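Local coordinates for protein 2-phospho-L-lactate guanylyltransferase (PDB 2I5E) that probably catalyses the condensation of (2S)-2-phospholactate with GTP to (2S)-lactyl-2-diphospho-5'-guanosine, a step in the biosynthesis of coenzyme F420, at residues Y142-S145 with F146-H149; E62-T65 with E66-V69. All coordinates share one frame; numbering follows the deposited sequence.

Contact 1 (Y142-S145 with F146-H149); sequences YGSS and FLTH
The imidazole of H149 meets S145 one helical turn earlier: its CE1 lies 3.8 Å from S145 CB, and the ring stands obliquely to the carbonyl oxygen of S145. H149 ND1 lies 3.0 Å from S145 O but is not aimed at it; ND1 is instead bonded to T126, NE2 takes the backbone N of K140, and Y141 packs edge-to-face with the ring. Both ring nitrogens are thus engaged, which fixes the ring flip. With H149 CG anti to its carbonyl carbon (chi1 -69°), the imidazole swings back beside its own N, which donates to S145 O at 2.9 Å. The F146 ring packs on I118 and P120 and meets H184 of the second subunit, so this helix start lies against the homodimer partner. S144 holds the N-cap position of helix 145-154, but its hydroxyl makes no capping bond. A water 2.9 Å from S144 OG accepts from L147 N at 2.8 Å, so an amide that a capping hydroxyl would often bind directly is reached through water. The carbonyl of S144 receives T148 N in its plane at 3.3 Å, and T148 OG1 also lies 3.0 Å from S144 O. T126 binds S145 OG as well as H149 ND1, tying the helix to strand 126-131; two backbone bonds, the water link and T126 together satisfy polar groups of the first turn.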
ATOM      1  N   TYR A 142       9.691 -14.495  -5.447  1.00 37.82           N
ATOM      2  CA  TYR A 142       8.787 -15.556  -4.859  1.00 38.18           C
ATOM      3  C   TYR A 142       8.953 -15.665  -3.370  1.00 36.40           C
ATOM      4  O   TYR A 142      10.041 -15.346  -2.827  1.00 37.37           O
ATOM      5  CB  TYR A 142       8.904 -16.976  -5.477  1.00 38.57           C
ATOM      6  CG  TYR A 142       8.729 -17.014  -6.947  1.00 41.29           C
ATOM      7  CD1 TYR A 142       7.578 -16.507  -7.545  1.00 39.93           C
ATOM      8  CD2 TYR A 142       9.747 -17.533  -7.769  1.00 42.48           C
ATOM      9  CE1 TYR A 142       7.425 -16.494  -8.939  1.00 44.12           C
ATOM     10  CE2 TYR A 142       9.602 -17.541  -9.163  1.00 44.96           C
ATOM     11  CZ  TYR A 142       8.457 -17.001  -9.732  1.00 44.47           C
ATOM     12  OH  TYR A 142       8.347 -17.035 -11.096  1.00 45.20           O
ATOM     13  N   GLY A 143       7.904 -16.171  -2.710  1.00 34.62           N
ATOM     14  CA  GLY A 143       7.956 -16.328  -1.265  1.00 32.68           C
ATOM     15  C   GLY A 143       8.129 -15.003  -0.649  1.00 31.55           C
ATOM     16  O   GLY A 143       7.590 -13.970  -1.076  1.00 30.69           O
ATOM     17  N   SER A 144       8.881 -15.012   0.411  1.00 31.77           N
ATOM     18  CA  SER A 144       9.082 -13.836   1.135  1.00 30.68           C
ATOM     19  C   SER A 144      10.199 -12.927   0.587  1.00 31.43           C
ATOM     20  O   SER A 144      11.115 -12.624   1.276  1.00 28.82           O
ATOM     21  CB  SER A 144       9.369 -14.223   2.541  1.00 30.15           C
ATOM     22  OG  SER A 144       9.332 -13.050   3.289  1.00 34.40           O
ATOM     23  N   SER A 145      10.037 -12.379  -0.620  1.00 31.30           N
ATOM     24  CA  SER A 145      11.204 -11.859  -1.364  1.00 31.07           C
ATOM     25  C   SER A 145      11.611 -10.501  -0.871  1.00 31.30           C
ATOM     26  O   SER A 145      12.748 -10.127  -1.014  1.00 30.95           O
ATOM     27  CB  SER A 145      10.930 -11.812  -2.870  1.00 31.45           C
ATOM     28  OG  SER A 145       9.756 -11.041  -3.221  1.00 28.79           O
ATOM     29  N   PHE A 146      10.657  -9.727  -0.359  1.00 31.03           N
ATOM     30  CA  PHE A 146      10.997  -8.384   0.135  1.00 31.15           C
ATOM     31  C   PHE A 146      12.055  -8.510   1.253  1.00 33.26           C
ATOM     32  O   PHE A 146      13.091  -7.889   1.170  1.00 35.42           O
ATOM     33  CB  PHE A 146       9.738  -7.609   0.619  1.00 30.19           C
ATOM     34  CG  PHE A 146      10.065  -6.323   1.358  1.00 30.43           C
ATOM     35  CD1 PHE A 146      10.471  -5.189   0.647  1.00 30.45           C
ATOM     36  CD2 PHE A 146      10.034  -6.272   2.757  1.00 25.06           C
ATOM     37  CE1 PHE A 146      10.831  -4.039   1.294  1.00 24.97           C
ATOM     38  CE2 PHE A 146      10.413  -5.147   3.436  1.00 23.17           C
ATOM     39  CZ  PHE A 146      10.771  -4.017   2.769  1.00 27.27           C
ATOM     40  N   LEU A 147      11.740  -9.262   2.326  1.00 33.87           N
ATOM     41  CA  LEU A 147      12.673  -9.498   3.468  1.00 32.67           C
ATOM     42  C   LEU A 147      13.975 -10.137   2.955  1.00 32.29           C
ATOM     43  O   LEU A 147      15.023  -9.699   3.302  1.00 33.32           O
ATOM     44  CB  LEU A 147      11.982 -10.364   4.561  1.00 32.26           C
ATOM     45  CG  LEU A 147      10.856  -9.680   5.427  1.00 31.98           C
ATOM     46  CD1 LEU A 147      10.171 -10.576   6.504  1.00 26.85           C
ATOM     47  CD2 LEU A 147      11.376  -8.417   6.120  1.00 30.00           C
ATOM     48  N   THR A 148      13.897 -11.098   2.048  1.00 34.91           N
ATOM     49  CA  THR A 148      15.078 -11.712   1.491  1.00 34.71           C
ATOM     50  C   THR A 148      16.046 -10.763   0.771  1.00 37.33           C
ATOM     51  O   THR A 148      17.287 -10.900   0.934  1.00 39.45           O
ATOM     52  CB  THR A 148      14.695 -12.820   0.583  1.00 35.05           C
ATOM     53  OG1 THR A 148      13.901 -13.742   1.308  1.00 35.82           O
ATOM     54  CG2 THR A 148      15.977 -13.608   0.146  1.00 34.39           C
ATOM     55  N   HIS A 149      15.514  -9.826  -0.042  1.00 35.75           N
ATOM     56  CA  HIS A 149      16.313  -8.799  -0.748  1.00 33.02           C
ATOM     57  C   HIS A 149      16.939  -7.726   0.127  1.00 33.79           C
ATOM     58  O   HIS A 149      18.053  -7.147  -0.170  1.00 31.75           O
ATOM     59  CB  HIS A 149      15.428  -8.083  -1.841  1.00 32.51           C
ATOM     60  CG  HIS A 149      15.060  -8.971  -2.988  1.00 28.85           C
ATOM     61  ND1 HIS A 149      13.809  -8.965  -3.576  1.00 31.35           N
ATOM     62  CD2 HIS A 149      15.813  -9.832  -3.722  1.00 25.92           C
ATOM     63  CE1 HIS A 149      13.771  -9.873  -4.541  1.00 32.47           C
ATOM     64  NE2 HIS A 149      14.979 -10.391  -4.681  1.00 26.03           N
TER
HETATM   65  O   HOH W   1       9.188 -10.327   2.376  1.00 30.38           O

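Contact 2 (E62-T65 with E66-V69); sequences EEMT and EARV
Residues M64 to A67 carry the chain round a bend, placing M64 beside V69 without any hydrogen bond between 62-65 and 66-69. M64 is extended (phi 180°, psi 106°), T65 and E66 have slightly negative psi, which turns the chain, and A67 is extended again as the path leads into strand 68-71. Selenomethionine M64 carries the contact. Its CG stands anti to the backbone N (chi1 172°) and meets the CG2 methyl of V69 at 3.6 Å, while M64 CB lies 3.9 Å from the same methyl. V69 CB points back toward the earlier residues, and the two side chains lie at a slant to each other. M64 CG also comes within 3.6 Å of the carbonyl oxygen of A67. Bends at chi2 and chi3 then curl the end of the M64 chain back over the turn: SE reaches A67 CB at 4.3 Å, and the terminal CE is 4.2 Å from E66 CB, where the M64 and E66 side chains are roughly perpendicular. The grip is apolar, made by methylene, selenium and methyl groups against the inside of the bend. Beyond it, M64 rests on I53 of strand 50-55 and on I40 of helix 25-45, which E66 also touches, while K44 binds the carbonyl of E66. A67 packs on V51 and I53, and R68 bonds through its backbone to V51 and I53 and forms a salt bridge with D52, joining strand 68-71 to strand 50-55 at one edge of the mixed sheet of this chain.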
ATOM      1  N   GLU A  62       5.533 -10.430 -30.350  1.00 57.97           N
ATOM      2  CA  GLU A  62       5.860 -10.626 -31.796  1.00 59.30           C
ATOM      3  C   GLU A  62       6.131  -9.279 -32.485  1.00 59.47           C
ATOM      4  O   GLU A  62       7.085  -9.159 -33.247  1.00 59.53           O
ATOM      5  CB  GLU A  62       4.758 -11.422 -32.514  1.00 58.56           C
ATOM      6  CG  GLU A  62       4.462 -12.826 -31.921  1.00 59.72           C
ATOM      7  CD  GLU A  62       3.298 -12.825 -30.904  1.00 61.48           C
ATOM      8  OE1 GLU A  62       2.773 -11.740 -30.519  1.00 56.65           O
ATOM      9  OE2 GLU A  62       2.895 -13.943 -30.468  1.00 65.57           O
ATOM     10  N   GLU A  63       5.268  -8.296 -32.209  1.00 60.70           N
ATOM     11  CA  GLU A  63       5.458  -6.877 -32.566  1.00 61.70           C
ATOM     12  C   GLU A  63       5.736  -6.168 -31.265  1.00 62.14           C
ATOM     13  O   GLU A  63       4.963  -6.311 -30.292  1.00 63.25           O
ATOM     14  CB  GLU A  63       4.174  -6.252 -33.112  1.00 62.23           C
ATOM     15  CG  GLU A  63       3.170  -7.240 -33.676  1.00 66.15           C
ATOM     16  CD  GLU A  63       2.224  -6.617 -34.708  1.00 69.64           C
ATOM     17  OE1 GLU A  63       2.700  -6.028 -35.720  1.00 69.95           O
ATOM     18  OE2 GLU A  63       0.993  -6.762 -34.498  1.00 70.00           O
HETATM   19  N   MSE A  64       6.817  -5.414 -31.212  1.00 61.49           N
HETATM   20  CA  MSE A  64       7.257  -4.850 -29.934  1.00 61.39           C
HETATM   21  C   MSE A  64       8.482  -4.065 -30.208  1.00 60.85           C
HETATM   22  O   MSE A  64       9.544  -4.629 -30.431  1.00 62.29           O
HETATM   23  CB  MSE A  64       7.565  -5.918 -28.855  1.00 61.38           C
HETATM   24  CG  MSE A  64       8.225  -5.344 -27.554  1.00 60.00           C
HETATM   25 SE   MSE A  64       7.286  -3.968 -26.447  0.70 54.89          SE
HETATM   26  CE  MSE A  64       5.702  -3.320 -27.449  1.00 63.77           C
ATOM     27  N   THR A  65       8.334  -2.756 -30.189  1.00 60.01           N
ATOM     28  CA  THR A  65       9.406  -1.902 -30.645  1.00 58.99           C
ATOM     29  C   THR A  65       9.758  -0.940 -29.555  1.00 57.45           C
ATOM     30  O   THR A  65      10.814  -0.303 -29.611  1.00 57.68           O
ATOM     31  CB  THR A  65       8.979  -1.127 -31.942  1.00 60.34           C
ATOM     32  OG1 THR A  65       7.595  -0.685 -31.839  1.00 60.21           O
ATOM     33  CG2 THR A  65       9.190  -2.028 -33.173  1.00 58.63           C
ATOM     34  N   GLU A  66       8.872  -0.847 -28.562  1.00 55.18           N
ATOM     35  CA  GLU A  66       9.090   0.027 -27.392  1.00 54.30           C
ATOM     36  C   GLU A  66      10.264  -0.433 -26.474  1.00 51.72           C
ATOM     37  O   GLU A  66      10.895   0.379 -25.751  1.00 50.54           O
ATOM     38  CB  GLU A  66       7.793   0.200 -26.576  1.00 54.35           C
ATOM     39  CG  GLU A  66       6.809   1.134 -27.208  1.00 58.71           C
ATOM     40  CD  GLU A  66       7.403   2.545 -27.419  1.00 65.17           C
ATOM     41  OE1 GLU A  66       8.104   3.078 -26.504  1.00 64.63           O
ATOM     42  OE2 GLU A  66       7.175   3.104 -28.518  1.00 67.03           O
ATOM     43  N   ALA A  67      10.563  -1.716 -26.558  1.00 48.63           N
ATOM     44  CA  ALA A  67      11.512  -2.321 -25.654  1.00 47.86           C
ATOM     45  C   ALA A  67      12.164  -3.491 -26.377  1.00 46.86           C
ATOM     46  O   ALA A  67      11.564  -4.120 -27.251  1.00 46.32           O
ATOM     47  CB  ALA A  67      10.774  -2.755 -24.311  1.00 47.01           C
ATOM     48  N   ARG A  68      13.420  -3.750 -26.067  1.00 46.46           N
ATOM     49  CA  ARG A  68      14.101  -4.911 -26.610  1.00 46.92           C
ATOM     50  C   ARG A  68      13.614  -6.265 -25.981  1.00 46.52           C
ATOM     51  O   ARG A  68      13.561  -6.403 -24.788  1.00 47.08           O
ATOM     52  CB  ARG A  68      15.612  -4.714 -26.456  1.00 47.70           C
ATOM     53  CG  ARG A  68      16.405  -5.823 -27.079  1.00 51.55           C
ATOM     54  CD  ARG A  68      17.860  -5.514 -27.120  1.00 57.63           C
ATOM     55  NE  ARG A  68      18.616  -5.959 -25.947  1.00 61.79           N
ATOM     56  CZ  ARG A  68      19.030  -5.165 -24.955  1.00 62.80           C
ATOM     57  NH1 ARG A  68      18.742  -3.864 -24.963  1.00 63.73           N
ATOM     58  NH2 ARG A  68      19.762  -5.663 -23.957  1.00 61.95           N
ATOM     59  N   VAL A  69      13.309  -7.266 -26.777  1.00 44.57           N
ATOM     60  CA  VAL A  69      12.729  -8.437 -26.250  1.00 45.02           C
ATOM     61  C   VAL A  69      13.898  -9.357 -26.085  1.00 45.81           C
ATOM     62  O   VAL A  69      14.672  -9.543 -27.012  1.00 46.13           O
ATOM     63  CB  VAL A  69      11.640  -9.068 -27.176  1.00 45.29           C
ATOM     64  CG1 VAL A  69      11.299 -10.451 -26.727  1.00 44.12           C
ATOM     65  CG2 VAL A  69      10.321  -8.211 -27.220  1.00 43.80           C
TER

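In the fold
Contacts 1 and 2 lie on opposite sides of the chain's centre, about 30 Å apart between their centres, and share no helix or strand. Contact 1 is partly buried: it begins helix 145-154 next to the inner strands 116-120 and 126-131 and reaches the second subunit. Contact 2 is a surface contact at edge strand 68-71, backed by strand 50-55 and helix 25-45 of its own chain and untouched by the other subunit. Their chemistry follows place: backbone bonds, hydroxyls, an imidazole and a water organise the helix start, whereas apolar packing of one selenomethionine lines the bend before the edge strand.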